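Local structure of major capsid protein (Faustovirus, 5J7O) at residues G182-K187 and I332-P337; K223-Q228 and F296-F301; A311-P316 and I408-I413; L567-C572 and F592-T597. The protein forms the trimeric double jelly-roll capsomer that probably builds the outer icosahedral shell of this large double-stranded DNA virus. All blocks are in the same frame, centred on the assembly; numbering follows the deposited sequence.

Contact 1. Residues G182-K187 and I332-P337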
# COMPACT_ATOMS: atom_id res chain seq x y z
N GLY B 182 -0.09 -1.53 -22.03
CA GLY B 182 0.76 -2.61 -22.50
C GLY B 182 0.07 -3.95 -22.47
O GLY B 182 0.45 -4.87 -23.21
N LEU B 183 -0.95 -4.10 -21.63
CA LEU B 183 -1.67 -5.36 -21.58
C LEU B 183 -2.71 -5.46 -22.68
O LEU B 183 -2.91 -6.54 -23.25
CB LEU B 183 -2.32 -5.54 -20.21
CG LEU B 183 -1.35 -5.64 -19.02
CD1 LEU B 183 -2.10 -6.01 -17.76
CD2 LEU B 183 -0.24 -6.63 -19.31
N ARG B 184 -3.40 -4.35 -22.99
CA ARG B 184 -4.40 -4.39 -24.05
C ARG B 184 -3.77 -4.30 -25.43
O ARG B 184 -4.35 -4.81 -26.40
CB ARG B 184 -5.41 -3.26 -23.88
CG ARG B 184 -6.74 -3.56 -24.54
CD ARG B 184 -7.72 -2.40 -24.45
NE ARG B 184 -9.07 -2.84 -24.78
CZ ARG B 184 -10.10 -2.02 -24.99
NH1 ARG B 184 -9.94 -0.71 -24.91
NH2 ARG B 184 -11.30 -2.52 -25.28
N LEU B 185 -2.60 -3.67 -25.54
CA LEU B 185 -1.99 -3.44 -26.85
C LEU B 185 -1.77 -4.75 -27.59
O LEU B 185 -1.93 -4.81 -28.82
CB LEU B 185 -0.66 -2.70 -26.68
CG LEU B 185 0.05 -2.34 -27.98
CD1 LEU B 185 -0.73 -1.28 -28.75
CD2 LEU B 185 1.47 -1.87 -27.71
N PHE B 186 -1.40 -5.81 -26.88
CA PHE B 186 -1.14 -7.11 -27.50
C PHE B 186 -2.44 -7.91 -27.47
O PHE B 186 -2.76 -8.55 -26.46
CB PHE B 186 -0.01 -7.83 -26.78
CG PHE B 186 1.34 -7.20 -26.97
CD1 PHE B 186 1.50 -6.09 -27.79
CD2 PHE B 186 2.46 -7.72 -26.34
CE1 PHE B 186 2.74 -5.51 -27.96
CE2 PHE B 186 3.70 -7.15 -26.52
CZ PHE B 186 3.84 -6.04 -27.33
N LYS B 187 -3.18 -7.88 -28.57
CA LYS B 187 -4.36 -8.73 -28.70
C LYS B 187 -3.99 -10.19 -28.55
O LYS B 187 -4.58 -10.91 -27.73
CB LYS B 187 -5.04 -8.49 -30.05
CG LYS B 187 -5.80 -7.19 -30.17
CD LYS B 187 -6.49 -7.11 -31.53
CE LYS B 187 -7.31 -8.36 -31.79
NZ LYS B 187 -7.86 -8.39 -33.18
N ILE B 332 -6.89 1.96 -27.38
CA ILE B 332 -5.73 2.23 -26.55
C ILE B 332 -5.67 3.69 -26.12
O ILE B 332 -5.37 3.99 -24.96
CB ILE B 332 -4.43 1.83 -27.29
CG1 ILE B 332 -4.45 0.34 -27.63
CG2 ILE B 332 -3.20 2.17 -26.45
CD1 ILE B 332 -4.61 -0.56 -26.43
N LEU B 333 -5.97 4.61 -27.03
CA LEU B 333 -5.87 6.04 -26.79
C LEU B 333 -7.26 6.65 -26.88
O LEU B 333 -8.02 6.34 -27.80
CB LEU B 333 -4.94 6.69 -27.82
CG LEU B 333 -4.56 8.16 -27.64
CD1 LEU B 333 -3.65 8.34 -26.45
CD2 LEU B 333 -3.91 8.67 -28.91
N PHE B 334 -7.60 7.52 -25.93
CA PHE B 334 -8.96 8.02 -25.80
C PHE B 334 -8.98 9.53 -25.60
O PHE B 334 -8.06 10.12 -25.02
CB PHE B 334 -9.70 7.35 -24.64
CG PHE B 334 -9.94 5.89 -24.85
CD1 PHE B 334 -8.97 4.96 -24.53
CD2 PHE B 334 -11.15 5.45 -25.36
CE1 PHE B 334 -9.19 3.61 -24.72
CE2 PHE B 334 -11.38 4.10 -25.56
CZ PHE B 334 -10.40 3.18 -25.24
N THR B 335 -10.05 10.14 -26.10
CA THR B 335 -10.35 11.54 -25.84
C THR B 335 -10.92 11.68 -24.43
O THR B 335 -11.65 10.82 -23.95
CB THR B 335 -11.34 12.06 -26.88
OG1 THR B 335 -10.69 12.16 -28.16
CG2 THR B 335 -11.90 13.41 -26.49
N ALA B 336 -10.56 12.77 -23.77
CA ALA B 336 -11.09 13.12 -22.46
C ALA B 336 -11.26 14.63 -22.41
O ALA B 336 -10.59 15.36 -23.15
CB ALA B 336 -10.16 12.65 -21.33
N PRO B 337 -12.16 15.13 -21.56
CA PRO B 337 -12.37 16.58 -21.48
C PRO B 337 -11.09 17.31 -21.12
O PRO B 337 -10.30 16.86 -20.30
CB PRO B 337 -13.43 16.72 -20.38
CG PRO B 337 -14.15 15.43 -20.38
CD PRO B 337 -13.12 14.39 -20.72
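Ile332 presses its CD1 into the side of helix 181-185, where it meets Arg184 CB at 3.8 Å and the backbone N of Leu185 at the same distance. This is the tight part of the contact. CD1 also touches the CG and CD of Arg184, because the arginine chain is extended from CG to NE and runs past the isoleucine in the opposite direction. On the neighbouring flank, Leu185 CD1 lies 4.2 Å from Ile332 CG1, a looser apolar touch. The outer part is thinner still. Phe334, partly exposed, offers a single atom, CZ, 3.9 Å from Arg184 NH1. Guanidinium and ring lie almost coplanar, 9° apart, and meet edge to edge, so the geometry is not that of a cation-pi stack. The polar end is instead held by Gln464, which bonds NH2, with a weak bond from NH1 to the carbonyl of Asn331. The case illustrates how the aliphatic part of an arginine can serve as hydrophobic surface while NH2 finds its partner outside the contact. Helix 181-185 runs on into strand 186-193 through a corner at Lys187, while strand 333-336 edges a three-stranded antiparallel sheet beside strand 170-177, whose Tyr177 also touches Ile332.

Contact 2. Residues K223-Q228 and F296-F301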
# COMPACT_ATOMS: atom_id res chain seq x y z
N LYS B 223 3.93 -1.94 -13.25
CA LYS B 223 3.12 -0.87 -13.83
C LYS B 223 3.94 -0.03 -14.81
O LYS B 223 3.42 0.39 -15.86
CB LYS B 223 2.55 0.01 -12.72
CG LYS B 223 1.41 -0.63 -11.95
CD LYS B 223 0.82 0.33 -10.93
CE LYS B 223 -0.46 -0.22 -10.32
NZ LYS B 223 -1.03 0.69 -9.29
N ARG B 224 5.21 0.24 -14.49
CA ARG B 224 6.04 1.03 -15.39
C ARG B 224 6.36 0.27 -16.67
O ARG B 224 6.55 0.89 -17.72
CB ARG B 224 7.32 1.46 -14.68
CG ARG B 224 7.09 2.36 -13.48
CD ARG B 224 8.29 3.27 -13.24
NE ARG B 224 8.06 4.19 -12.12
CZ ARG B 224 8.80 4.23 -11.02
NH1 ARG B 224 9.83 3.40 -10.88
NH2 ARG B 224 8.52 5.10 -10.06
N LEU B 225 6.44 -1.06 -16.60
CA LEU B 225 6.72 -1.85 -17.80
C LEU B 225 5.58 -1.76 -18.81
O LEU B 225 5.82 -1.69 -20.02
CB LEU B 225 6.98 -3.31 -17.42
CG LEU B 225 8.30 -3.63 -16.72
CD1 LEU B 225 8.33 -5.09 -16.29
CD2 LEU B 225 9.48 -3.30 -17.61
N ILE B 226 4.33 -1.75 -18.33
CA ILE B 226 3.17 -1.81 -19.20
C ILE B 226 2.49 -0.45 -19.34
O ILE B 226 1.38 -0.37 -19.86
CB ILE B 226 2.17 -2.86 -18.70
CG1 ILE B 226 1.75 -2.56 -17.27
CG2 ILE B 226 2.77 -4.25 -18.80
CD1 ILE B 226 0.93 -3.66 -16.63
N GLY B 227 3.14 0.62 -18.90
CA GLY B 227 2.65 1.96 -19.16
C GLY B 227 1.52 2.44 -18.27
O GLY B 227 0.79 3.35 -18.66
N GLN B 228 1.34 1.84 -17.09
CA GLN B 228 0.36 2.32 -16.13
C GLN B 228 1.01 3.35 -15.22
O GLN B 228 2.11 3.13 -14.71
CB GLN B 228 -0.21 1.15 -15.31
CG GLN B 228 -1.14 1.57 -14.18
CD GLN B 228 -2.49 2.07 -14.68
OE1 GLN B 228 -2.83 1.91 -15.85
NE2 GLN B 228 -3.26 2.67 -13.78
N PHE B 296 8.02 -1.70 -21.85
CA PHE B 296 8.75 -2.96 -22.00
C PHE B 296 7.78 -4.05 -21.55
O PHE B 296 7.75 -4.41 -20.37
CB PHE B 296 10.05 -2.97 -21.20
CG PHE B 296 11.22 -2.36 -21.92
CD1 PHE B 296 11.38 -0.99 -21.98
CD2 PHE B 296 12.17 -3.17 -22.54
CE1 PHE B 296 12.45 -0.43 -22.65
CE2 PHE B 296 13.25 -2.61 -23.20
CZ PHE B 296 13.39 -1.24 -23.25
N VAL B 297 7.00 -4.57 -22.49
CA VAL B 297 5.96 -5.54 -22.18
C VAL B 297 6.58 -6.93 -22.13
O VAL B 297 7.06 -7.43 -23.16
CB VAL B 297 4.81 -5.49 -23.20
CG1 VAL B 297 3.71 -6.47 -22.81
CG2 VAL B 297 4.26 -4.08 -23.30
N PRO B 298 6.60 -7.59 -20.97
CA PRO B 298 7.16 -8.94 -20.90
C PRO B 298 6.24 -9.95 -21.58
O PRO B 298 5.02 -9.82 -21.55
CB PRO B 298 7.26 -9.21 -19.39
CG PRO B 298 7.07 -7.87 -18.73
CD PRO B 298 6.19 -7.09 -19.65
N LEU B 299 6.86 -10.96 -22.18
CA LEU B 299 6.12 -12.04 -22.83
C LEU B 299 5.96 -13.17 -21.82
O LEU B 299 6.94 -13.80 -21.40
CB LEU B 299 6.84 -12.51 -24.09
CG LEU B 299 7.08 -11.42 -25.13
CD1 LEU B 299 7.54 -12.01 -26.45
CD2 LEU B 299 5.83 -10.56 -25.33
N LEU B 300 4.71 -13.43 -21.42
CA LEU B 300 4.41 -14.26 -20.26
C LEU B 300 4.33 -15.75 -20.63
O LEU B 300 3.33 -16.43 -20.39
CB LEU B 300 3.11 -13.79 -19.61
CG LEU B 300 2.94 -12.28 -19.46
CD1 LEU B 300 1.46 -11.91 -19.39
CD2 LEU B 300 3.67 -11.77 -18.23
N PHE B 301 5.42 -16.25 -21.20
CA PHE B 301 5.52 -17.67 -21.51
C PHE B 301 6.23 -18.41 -20.37
O PHE B 301 6.82 -17.82 -19.47
CB PHE B 301 6.26 -17.89 -22.83
CG PHE B 301 5.49 -17.43 -24.04
CD1 PHE B 301 4.30 -18.03 -24.40
CD2 PHE B 301 5.98 -16.40 -24.83
CE1 PHE B 301 3.60 -17.62 -25.51
CE2 PHE B 301 5.28 -15.98 -25.95
CZ PHE B 301 4.09 -16.59 -26.29
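The carbonyl oxygen of Leu225 receives the backbone N-H of Phe296, N to O 2.9 Å, in a bond that is short but weak because it is bent to 129° at the hydrogen. It is the only hydrogen bond between residues 223-228 and 296-301, and the leucine side chain reinforces it. Leu225 has CG anti to its carbonyl carbon (chi1 -72°), which brings the side chain over the carbonyl of Phe296. Its CB comes to 3.2 Å from the carbonyl O of Phe296, and CD2 packs 3.6 Å from Phe296 CB. The other branch, CD1, reaches further along to Pro298 CG at 3.9 Å. One forked residue therefore spans two strand positions that lie on either side of Val297. Just beyond, the helix is closed by Gln228 N bonding to Lys223 O at 2.8 Å, a reversal for which the positive phi of Gly227 is well suited. The example shows that a carbonyl in the last turn of a helix can also face a strand N-H, here through a bent, weak bond. Gln543 and Trp551 of the second subunit pack on Phe296 and Pro298. Within the chain the Phe296 ring stacks on His106 and meets Tyr395 edge-to-face, and strand 293-298 pairs with strand 99-109 beside the end of helix 216-225.

Contact 3. Residues A311-P316 and I408-I413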
# COMPACT_ATOMS: atom_id res chain seq x y z
N ALA B 311 16.50 -25.13 -25.27
CA ALA B 311 17.71 -25.45 -26.01
C ALA B 311 17.61 -24.93 -27.43
O ALA B 311 16.66 -25.26 -28.16
CB ALA B 311 17.96 -26.96 -26.00
N SER B 312 18.58 -24.11 -27.84
CA SER B 312 18.56 -23.52 -29.17
C SER B 312 18.59 -24.59 -30.26
O SER B 312 18.06 -24.38 -31.36
CB SER B 312 19.74 -22.56 -29.34
OG SER B 312 19.70 -21.93 -30.61
N VAL B 313 19.18 -25.75 -29.97
CA VAL B 313 19.21 -26.83 -30.95
C VAL B 313 17.85 -27.51 -31.05
O VAL B 313 17.45 -27.96 -32.13
CB VAL B 313 20.32 -27.84 -30.61
CG1 VAL B 313 21.68 -27.16 -30.66
CG2 VAL B 313 20.09 -28.46 -29.24
N SER B 314 17.10 -27.59 -29.94
CA SER B 314 15.86 -28.36 -29.92
C SER B 314 14.72 -27.68 -30.65
O SER B 314 13.79 -28.37 -31.10
CB SER B 314 15.45 -28.65 -28.47
OG SER B 314 15.09 -27.46 -27.80
N ILE B 315 14.74 -26.36 -30.78
CA ILE B 315 13.82 -25.63 -31.63
C ILE B 315 14.65 -24.89 -32.68
O ILE B 315 15.16 -23.79 -32.42
CB ILE B 315 12.93 -24.67 -30.83
CG1 ILE B 315 12.04 -25.46 -29.88
CG2 ILE B 315 12.08 -23.82 -31.76
CD1 ILE B 315 10.90 -24.67 -29.28
N PRO B 316 14.83 -25.47 -33.86
CA PRO B 316 15.79 -24.93 -34.83
C PRO B 316 15.50 -23.50 -35.26
O PRO B 316 14.36 -23.03 -35.22
CB PRO B 316 15.67 -25.89 -36.02
CG PRO B 316 15.25 -27.18 -35.40
CD PRO B 316 14.37 -26.82 -34.23
N ILE B 408 26.11 -33.03 -23.02
CA ILE B 408 25.61 -34.01 -22.06
C ILE B 408 24.14 -33.76 -21.77
O ILE B 408 23.32 -34.69 -21.75
CB ILE B 408 26.46 -33.99 -20.78
CG1 ILE B 408 27.86 -34.54 -21.05
CG2 ILE B 408 25.78 -34.78 -19.67
CD1 ILE B 408 28.80 -34.44 -19.87
N TYR B 409 23.78 -32.49 -21.53
CA TYR B 409 22.40 -32.16 -21.18
C TYR B 409 21.45 -32.45 -22.33
O TYR B 409 20.37 -33.03 -22.13
CB TYR B 409 22.32 -30.69 -20.76
CG TYR B 409 20.98 -30.26 -20.22
CD1 TYR B 409 20.65 -30.43 -18.88
CD2 TYR B 409 20.04 -29.66 -21.05
CE1 TYR B 409 19.43 -30.02 -18.38
CE2 TYR B 409 18.81 -29.25 -20.56
CZ TYR B 409 18.51 -29.44 -19.23
OH TYR B 409 17.29 -29.03 -18.74
N ILE B 410 21.83 -32.05 -23.55
CA ILE B 410 20.96 -32.25 -24.70
C ILE B 410 20.78 -33.74 -24.99
O ILE B 410 19.72 -34.17 -25.48
CB ILE B 410 21.52 -31.49 -25.92
CG1 ILE B 410 21.02 -30.04 -25.93
CG2 ILE B 410 21.16 -32.17 -27.23
CD1 ILE B 410 21.53 -29.16 -24.81
N LYS B 411 21.77 -34.56 -24.65
CA LYS B 411 21.70 -36.00 -24.87
C LYS B 411 21.03 -36.76 -23.73
O LYS B 411 20.79 -37.97 -23.87
CB LYS B 411 23.10 -36.58 -25.10
CG LYS B 411 23.73 -36.22 -26.43
CD LYS B 411 25.20 -36.64 -26.47
CE LYS B 411 25.90 -36.11 -27.71
NZ LYS B 411 27.36 -36.40 -27.69
N ARG B 412 20.72 -36.11 -22.61
CA ARG B 412 20.24 -36.81 -21.43
C ARG B 412 18.98 -36.24 -20.80
O ARG B 412 18.29 -36.98 -20.08
CB ARG B 412 21.34 -36.86 -20.35
CG ARG B 412 22.49 -37.80 -20.69
CD ARG B 412 22.44 -39.06 -19.84
NE ARG B 412 23.37 -40.08 -20.33
CZ ARG B 412 22.99 -41.17 -21.00
NH1 ARG B 412 21.71 -41.38 -21.26
NH2 ARG B 412 23.90 -42.04 -21.41
N ILE B 413 18.64 -34.97 -21.02
CA ILE B 413 17.48 -34.40 -20.35
C ILE B 413 16.19 -35.03 -20.86
O ILE B 413 15.19 -35.12 -20.13
CB ILE B 413 17.45 -32.87 -20.50
CG1 ILE B 413 16.42 -32.25 -19.56
CG2 ILE B 413 17.16 -32.47 -21.94
CD1 ILE B 413 16.73 -32.46 -18.09
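Ile410 meets Val313 through a single pair of carbons, its CG1 standing 3.8 Å from Val313 CG2, with the two side chains crossing at a slant. A second apolar touch, from the same CG1 to Ala311 CB, is longer at 4.3 Å. These two dispersion contacts are all that joins the segments directly, and both use one atom of the isoleucine. The CB of Ile410 already points toward the loop, and CG1 continues from it. Phe99 lies against both Ala311 and Ile410 and so bridges the two sides from strand 99-109.

The hydrogen bonds act within each segment. In the loop, Ala311 O is gripped twice, by Ser314 N at 3.0 Å and by Ser314 OG at 2.7 Å; the hydroxyl lies only 17° from the carbonyl plane. The double hold accompanies a helix-like run at 312-314, from which Val313 points toward the helix. On helix 403-412, Tyr409 O similarly accepts from Arg412 N and, at 2.8 Å, from Ile413 N, and Ile413 CB stands over one face of the Tyr409 ring, near its rim.

Charged and polar links then lead outward: Arg412 makes a salt bridge with Asp43 of the third subunit, and Tyr409 OH hydrogen-bonds with the backbone N of Ser61 of that subunit. The chemistry implies a division of labour, in which a small greasy patch lets the loop lean on the helix while polar side chains of the helix, Arg412 and Tyr409, bond to the third subunit.

Contact 4. Residues L567-C572 and F592-T597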
# COMPACT_ATOMS: atom_id res chain seq x y z
N LEU B 567 -11.84 -14.99 -10.36
CA LEU B 567 -11.96 -16.26 -9.65
C LEU B 567 -10.85 -17.20 -10.09
O LEU B 567 -10.42 -17.19 -11.25
CB LEU B 567 -13.33 -16.91 -9.88
CG LEU B 567 -14.49 -16.38 -9.02
CD1 LEU B 567 -14.90 -14.97 -9.42
CD2 LEU B 567 -15.67 -17.32 -9.08
N PHE B 568 -10.40 -18.03 -9.16
CA PHE B 568 -9.25 -18.92 -9.35
C PHE B 568 -9.67 -20.33 -8.96
O PHE B 568 -9.83 -20.63 -7.77
CB PHE B 568 -8.06 -18.43 -8.51
CG PHE B 568 -6.78 -19.17 -8.79
CD1 PHE B 568 -6.45 -20.30 -8.07
CD2 PHE B 568 -5.89 -18.70 -9.75
CE1 PHE B 568 -5.26 -20.97 -8.31
CE2 PHE B 568 -4.70 -19.37 -9.99
CZ PHE B 568 -4.39 -20.51 -9.27
N LEU B 569 -9.86 -21.20 -9.95
CA LEU B 569 -10.25 -22.58 -9.72
C LEU B 569 -8.98 -23.44 -9.67
O LEU B 569 -8.38 -23.71 -10.71
CB LEU B 569 -11.19 -23.07 -10.82
CG LEU B 569 -12.29 -22.14 -11.34
CD1 LEU B 569 -13.06 -22.81 -12.46
CD2 LEU B 569 -13.23 -21.72 -10.23
N ASN B 570 -8.60 -23.87 -8.48
CA ASN B 570 -7.32 -24.55 -8.27
C ASN B 570 -7.49 -26.06 -8.24
O ASN B 570 -8.46 -26.58 -7.68
CB ASN B 570 -6.67 -24.07 -6.97
CG ASN B 570 -5.29 -24.66 -6.76
OD1 ASN B 570 -4.65 -25.14 -7.69
ND2 ASN B 570 -4.83 -24.64 -5.51
N PHE B 571 -6.53 -26.77 -8.84
CA PHE B 571 -6.51 -28.22 -8.84
C PHE B 571 -5.15 -28.79 -8.47
O PHE B 571 -4.96 -30.01 -8.56
CB PHE B 571 -6.94 -28.76 -10.22
CG PHE B 571 -8.22 -28.17 -10.72
CD1 PHE B 571 -9.44 -28.61 -10.25
CD2 PHE B 571 -8.20 -27.16 -11.68
CE1 PHE B 571 -10.62 -28.07 -10.71
CE2 PHE B 571 -9.38 -26.62 -12.15
CZ PHE B 571 -10.59 -27.07 -11.66
N CYS B 572 -4.20 -27.95 -8.07
CA CYS B 572 -2.89 -28.39 -7.62
C CYS B 572 -2.61 -27.80 -6.25
O CYS B 572 -3.26 -26.85 -5.81
CB CYS B 572 -1.79 -28.00 -8.61
SG CYS B 572 -1.54 -26.22 -8.78
N PHE B 592 -15.76 -31.25 -19.64
CA PHE B 592 -15.52 -30.36 -18.51
C PHE B 592 -16.54 -29.23 -18.52
O PHE B 592 -16.75 -28.60 -19.56
CB PHE B 592 -14.09 -29.80 -18.58
CG PHE B 592 -13.61 -29.17 -17.31
CD1 PHE B 592 -13.91 -27.85 -17.02
CD2 PHE B 592 -12.84 -29.89 -16.42
CE1 PHE B 592 -13.46 -27.27 -15.85
CE2 PHE B 592 -12.38 -29.32 -15.25
CZ PHE B 592 -12.69 -28.00 -14.97
N TYR B 593 -17.15 -28.97 -17.37
CA TYR B 593 -18.21 -27.97 -17.27
C TYR B 593 -17.93 -27.02 -16.11
O TYR B 593 -17.60 -27.45 -15.01
CB TYR B 593 -19.58 -28.63 -17.07
CG TYR B 593 -20.11 -29.28 -18.32
CD1 TYR B 593 -19.75 -30.58 -18.66
CD2 TYR B 593 -20.98 -28.60 -19.17
CE1 TYR B 593 -20.24 -31.18 -19.80
CE2 TYR B 593 -21.47 -29.20 -20.31
CZ TYR B 593 -21.10 -30.49 -20.63
OH TYR B 593 -21.59 -31.08 -21.76
N ILE B 594 -18.07 -25.72 -16.38
CA ILE B 594 -18.08 -24.68 -15.36
C ILE B 594 -19.49 -24.12 -15.30
O ILE B 594 -19.99 -23.58 -16.30
CB ILE B 594 -17.05 -23.58 -15.66
CG1 ILE B 594 -15.63 -24.15 -15.63
CG2 ILE B 594 -17.20 -22.44 -14.66
CD1 ILE B 594 -14.56 -23.12 -15.96
N GLU B 595 -20.13 -24.24 -14.15
CA GLU B 595 -21.51 -23.81 -13.96
C GLU B 595 -21.54 -22.57 -13.09
O GLU B 595 -20.86 -22.52 -12.06
CB GLU B 595 -22.35 -24.93 -13.34
CG GLU B 595 -22.24 -26.25 -14.07
CD GLU B 595 -23.04 -27.35 -13.42
OE1 GLU B 595 -22.91 -28.52 -13.84
OE2 GLU B 595 -23.81 -27.05 -12.48
N TYR B 596 -22.33 -21.58 -13.49
CA TYR B 596 -22.42 -20.32 -12.77
C TYR B 596 -23.88 -19.94 -12.55
O TYR B 596 -24.77 -20.39 -13.27
CB TYR B 596 -21.71 -19.19 -13.54
CG TYR B 596 -22.49 -18.71 -14.76
CD1 TYR B 596 -23.40 -17.67 -14.66
CD2 TYR B 596 -22.30 -19.31 -16.00
CE1 TYR B 596 -24.12 -17.24 -15.76
CE2 TYR B 596 -23.01 -18.88 -17.11
CZ TYR B 596 -23.91 -17.85 -16.98
OH TYR B 596 -24.62 -17.42 -18.08
N THR B 597 -24.09 -19.10 -11.55
CA THR B 597 -25.35 -18.39 -11.37
C THR B 597 -25.02 -16.91 -11.21
O THR B 597 -24.02 -16.55 -10.60
CB THR B 597 -26.13 -18.89 -10.15
OG1 THR B 597 -25.25 -19.03 -9.03
CG2 THR B 597 -26.78 -20.24 -10.45
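Leu569 and Ile594 reach for each other tip to tip, CD1 against CD1 at 3.8 Å, across a gap that leaves their CA atoms 9.9 Å apart. Such spacing is that of two facing sheets, and the conformations of four side chains decide how it is filled. Both aliphatic residues have their outward branch anti to the carbonyl carbon and their outer torsion extended: Ile594 has chi1 -64°, while Leu569 is rotated further, to -41°. Straight chains of this kind carry the CD1 methyls well out from their strands, and they meet midway.

The aromatic pair does the same by a different route. Phe592 places CG anti to its backbone N (chi1 -165°), whereas Phe571 has it anti to the carbonyl carbon; coming from opposite directions, the rings approach through their CZ atoms at 4.0 Å. Phe571 CZ arrives at the edge of the Phe592 ring, near its plane, and the two ring planes are close to perpendicular.

Phe571 sits in the middle of an Asx turn, in which Asn570 OD1 accepts Cys572 N at 2.9 Å, the donor standing well above the carbonyl plane. The turn follows at the end of strand 567-570, and Cys572 O goes on to bond Tyr71 OH of the third subunit. Val529 and Ala531 of strand 526-531 also line the Phe592 side. With only carbon meeting carbon between the segments, two four-stranded sheets, probably those of the second jelly-roll, face each other here through hydrophobic contact, as expected of a beta sandwich.

Along the chain contact 1 opens first, and both segments of contact 2 fall between those of contact 1; contact 3 straddles the closing of contact 1, and contact 4 follows all of them. Contacts 1 and 2 touch, with centres about 14 Å apart, and Gly182 N probably bonds to Ile226 O, joining helix 181-185 to the end of helix 216-225. Contact 3 lies about 41 Å from contact 1 between centres, at helix 403-412, between strands 389-401 and 415-428 and so probably between the two jelly-rolls. Contact 4, centred about 28 Å from contact 2, probably lies in the second. Contact 2 touches the second subunit and contacts 3 and 4 the third, placing these regions at trimer interfaces.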